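Local coordinates for triacylglycerol lipase (Clostridium botulinum, PDB 5AH1), which probably hydrolyses the ester bonds of triacylglycerols and is one of the clostridial esterases that break down synthetic polyesters, at residues C133-Y138 with R189-L194. Residues are numbered along the deposited sequence; the frame is centred on the assembly and turned at random.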
ATOM      1  N   CYS A 133      -3.348   6.816 -11.319  1.00  6.50           N
ATOM      2  CA  CYS A 133      -3.366   6.926 -12.768  1.00  6.67           C
ATOM      3  C   CYS A 133      -2.641   5.749 -13.397  1.00  6.50           C
ATOM      4  O   CYS A 133      -3.066   5.219 -14.420  1.00  7.22           O
ATOM      5  CB  CYS A 133      -2.711   8.234 -13.215  1.00  6.77           C
ATOM      6  SG  CYS A 133      -3.587   9.745 -12.680  1.00  7.76           S
ATOM      7  N   GLU A 134      -1.526   5.352 -12.792  1.00  6.49           N
ATOM      8  CA  GLU A 134      -0.779   4.189 -13.261  1.00  7.41           C
ATOM      9  C   GLU A 134      -1.605   2.915 -13.094  1.00  7.30           C
ATOM     10  O   GLU A 134      -1.608   2.060 -13.981  1.00  8.30           O
ATOM     11  CB  GLU A 134       0.552   4.105 -12.533  1.00  7.60           C
ATOM     12  CG  GLU A 134       1.462   5.284 -12.890  1.00  8.28           C
ATOM     13  CD  GLU A 134       2.536   5.558 -11.863  1.00  9.41           C
ATOM     14  OE1 GLU A 134       2.693   4.786 -10.897  1.00 11.91           O
ATOM     15  OE2 GLU A 134       3.255   6.571 -12.034  1.00  9.14           O
ATOM     16  N   LEU A 135      -2.296   2.783 -11.968  1.00  7.30           N
ATOM     17  CA  LEU A 135      -3.131   1.616 -11.708  1.00  7.18           C
ATOM     18  C   LEU A 135      -4.268   1.481 -12.732  1.00  7.32           C
ATOM     19  O   LEU A 135      -4.543   0.389 -13.242  1.00  8.35           O
ATOM     20  CB  LEU A 135      -3.691   1.699 -10.290  1.00  7.52           C
ATOM     21  CG  LEU A 135      -4.582   0.554  -9.833  1.00  7.53           C
ATOM     22  CD1 LEU A 135      -3.887  -0.785  -9.989  1.00  8.94           C
ATOM     23  CD2 LEU A 135      -4.993   0.792  -8.387  1.00  7.64           C
ATOM     24  N   TYR A 136      -4.913   2.602 -13.042  1.00  7.77           N
ATOM     25  CA  TYR A 136      -5.917   2.640 -14.098  1.00  7.41           C
ATOM     26  C   TYR A 136      -5.379   2.067 -15.411  1.00  7.90           C
ATOM     27  O   TYR A 136      -5.962   1.142 -15.984  1.00  9.00           O
ATOM     28  CB  TYR A 136      -6.436   4.076 -14.269  1.00  7.69           C
ATOM     29  CG  TYR A 136      -7.358   4.242 -15.443  1.00  7.92           C
ATOM     30  CD1 TYR A 136      -8.708   3.940 -15.351  1.00  8.69           C
ATOM     31  CD2 TYR A 136      -6.878   4.705 -16.653  1.00  9.82           C
ATOM     32  CE1 TYR A 136      -9.546   4.080 -16.444  1.00  8.91           C
ATOM     33  CE2 TYR A 136      -7.701   4.841 -17.749  1.00  9.29           C
ATOM     34  CZ  TYR A 136      -9.038   4.517 -17.643  1.00 10.33           C
ATOM     35  OH  TYR A 136      -9.862   4.667 -18.734  1.00 12.33           O
ATOM     36  N   ALA A 137      -4.239   2.565 -15.856  1.00  8.18           N
ATOM     37  CA  ALA A 137      -3.660   2.093 -17.111  1.00  8.92           C
ATOM     38  C   ALA A 137      -3.199   0.649 -17.015  1.00  8.33           C
ATOM     39  O   ALA A 137      -3.288  -0.099 -17.996  1.00  9.73           O
ATOM     40  CB  ALA A 137      -2.513   2.985 -17.522  1.00  9.19           C
ATOM     41  N   TYR A 138      -2.691   0.252 -15.854  1.00  8.10           N
ATOM     42  CA  TYR A 138      -2.208  -1.112 -15.672  1.00  8.51           C
ATOM     43  C   TYR A 138      -3.345  -2.111 -15.843  1.00  8.86           C
ATOM     44  O   TYR A 138      -3.148  -3.219 -16.353  1.00 10.21           O
ATOM     45  CB  TYR A 138      -1.547  -1.295 -14.293  1.00  9.08           C
ATOM     46  CG  TYR A 138      -0.596  -2.454 -14.278  1.00  9.60           C
ATOM     47  CD1 TYR A 138      -1.049  -3.741 -14.056  1.00  9.32           C
ATOM     48  CD2 TYR A 138       0.743  -2.283 -14.594  1.00 10.42           C
ATOM     49  CE1 TYR A 138      -0.192  -4.821 -14.092  1.00 10.68           C
ATOM     50  CE2 TYR A 138       1.605  -3.360 -14.641  1.00 11.32           C
ATOM     51  CZ  TYR A 138       1.130  -4.624 -14.385  1.00 10.70           C
ATOM     52  OH  TYR A 138       1.979  -5.705 -14.454  1.00 12.34           O
ATOM     53  N   ARG A 189      -7.999   3.462  -2.699  1.00  6.44           N
ATOM     54  CA  ARG A 189      -9.053   4.398  -2.306  1.00  6.28           C
ATOM     55  C   ARG A 189      -9.146   5.516  -3.325  1.00  6.04           C
ATOM     56  O   ARG A 189     -10.217   5.953  -3.709  1.00  6.56           O
ATOM     57  CB  ARG A 189      -8.796   4.974  -0.921  1.00  6.91           C
ATOM     58  CG  ARG A 189      -9.041   4.027   0.263  1.00  7.12           C
ATOM     59  CD  ARG A 189      -8.516   4.609   1.572  1.00  6.57           C
ATOM     60  NE  ARG A 189      -8.987   5.984   1.749  1.00  6.87           N
ATOM     61  CZ  ARG A 189      -8.266   6.977   2.260  1.00  6.78           C
ATOM     62  NH1 ARG A 189      -7.090   6.724   2.816  1.00  7.45           N
ATOM     63  NH2 ARG A 189      -8.759   8.200   2.255  1.00  7.57           N
ATOM     64  N   THR A 190      -7.982   6.009  -3.734  1.00  6.28           N
ATOM     65  CA  THR A 190      -7.858   7.157  -4.651  1.00  6.83           C
ATOM     66  C   THR A 190      -8.393   6.787  -6.040  1.00  6.38           C
ATOM     67  O   THR A 190      -9.153   7.536  -6.653  1.00  7.02           O
ATOM     68  CB  THR A 190      -6.397   7.634  -4.751  1.00  7.37           C
ATOM     69  OG1 THR A 190      -5.940   7.987  -3.444  1.00  7.45           O
ATOM     70  CG2 THR A 190      -6.235   8.847  -5.662  1.00  8.04           C
ATOM     71  N   LEU A 191      -8.025   5.611  -6.543  1.00  6.75           N
ATOM     72  CA  LEU A 191      -8.563   5.161  -7.819  1.00  6.47           C
ATOM     73  C   LEU A 191     -10.083   5.058  -7.755  1.00  6.08           C
ATOM     74  O   LEU A 191     -10.777   5.478  -8.683  1.00  6.87           O
ATOM     75  CB  LEU A 191      -7.975   3.802  -8.205  1.00  7.22           C
ATOM     76  CG  LEU A 191      -8.544   3.229  -9.505  1.00  8.26           C
ATOM     77  CD1 LEU A 191      -8.035   3.978 -10.700  1.00  9.94           C
ATOM     78  CD2 LEU A 191      -8.230   1.741  -9.668  1.00  9.82           C
ATOM     79  N   THR A 192     -10.609   4.515  -6.668  1.00  7.05           N
ATOM     80  CA  THR A 192     -12.053   4.323  -6.550  1.00  7.53           C
ATOM     81  C   THR A 192     -12.777   5.681  -6.533  1.00  6.64           C
ATOM     82  O   THR A 192     -13.810   5.866  -7.177  1.00  7.03           O
ATOM     83  CB  THR A 192     -12.386   3.477  -5.307  1.00  8.67           C
ATOM     84  OG1 THR A 192     -11.743   2.200  -5.426  1.00  8.25           O
ATOM     85  CG2 THR A 192     -13.876   3.289  -5.174  1.00  9.66           C
ATOM     86  N   GLN A 193     -12.165   6.674  -5.890  1.00  7.01           N
ATOM     87  CA  GLN A 193     -12.700   8.027  -5.837  1.00  7.35           C
ATOM     88  C   GLN A 193     -12.754   8.637  -7.238  1.00  6.97           C
ATOM     89  O   GLN A 193     -13.769   9.182  -7.670  1.00  7.82           O
ATOM     90  CB  GLN A 193     -11.841   8.894  -4.924  1.00  7.71           C
ATOM     91  CG  GLN A 193     -12.228  10.360  -4.930  1.00  8.00           C
ATOM     92  CD  GLN A 193     -13.554  10.628  -4.283  1.00  8.94           C
ATOM     93  OE1 GLN A 193     -13.977   9.924  -3.356  1.00  8.76           O
ATOM     94  NE2 GLN A 193     -14.237  11.641  -4.785  1.00  9.53           N
ATOM     95  N   LEU A 194     -11.636   8.552  -7.952  1.00  6.50           N
ATOM     96  CA  LEU A 194     -11.558   9.106  -9.293  1.00  7.06           C
ATOM     97  C   LEU A 194     -12.506   8.395 -10.260  1.00  7.38           C
ATOM     98  O   LEU A 194     -13.213   9.042 -11.028  1.00  7.82           O
ATOM     99  CB  LEU A 194     -10.114   9.044  -9.807  1.00  7.64           C
ATOM    100  CG  LEU A 194      -9.158  10.058  -9.158  1.00  8.54           C
ATOM    101  CD1 LEU A 194      -7.728   9.787  -9.553  1.00  9.79           C
ATOM    102  CD2 LEU A 194      -9.529  11.503  -9.512  1.00  8.87           C
TER
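Leu191 lays its two methyls against helix 128-140, one on Leu135 and one on Tyr136, so each methyl has a separate partner. Leu191 CD2 meets the Leu135 branch, 3.6 Å from Leu135 CD2 and 3.8 Å from Leu135 CG, with the two leucine side chains crossing at about a right angle. Leu191 CD1 rests on the root of the tyrosine, 3.9 Å from Tyr136 CB, and comes within 4.1 Å of Tyr136 N. The reach of Leu191 follows from its extended first torsion: CG lies anti to the backbone N (chi1 177°), which carries the fork across a backbone gap of 7.3 Å between Tyr136 CA and Leu191 CA.

This leucine pair is the tight, buried part. Beyond it Leu135 also touches Ala120 on strand 117-120, the outermost strand at one side of the parallel sheet. The contact is looser at Tyr136, which is partly exposed: its side chain leads away from 189-194 and touches Pro212.

Helix 183-197 follows the probable nucleophile elbow of this alpha/beta-hydrolase, and helix 128-140 contributes Asp130 to the zinc site. With no hydrogen bond across the segments and 163 Å² buried in all, their direct association rests on dispersion and exclusion of water.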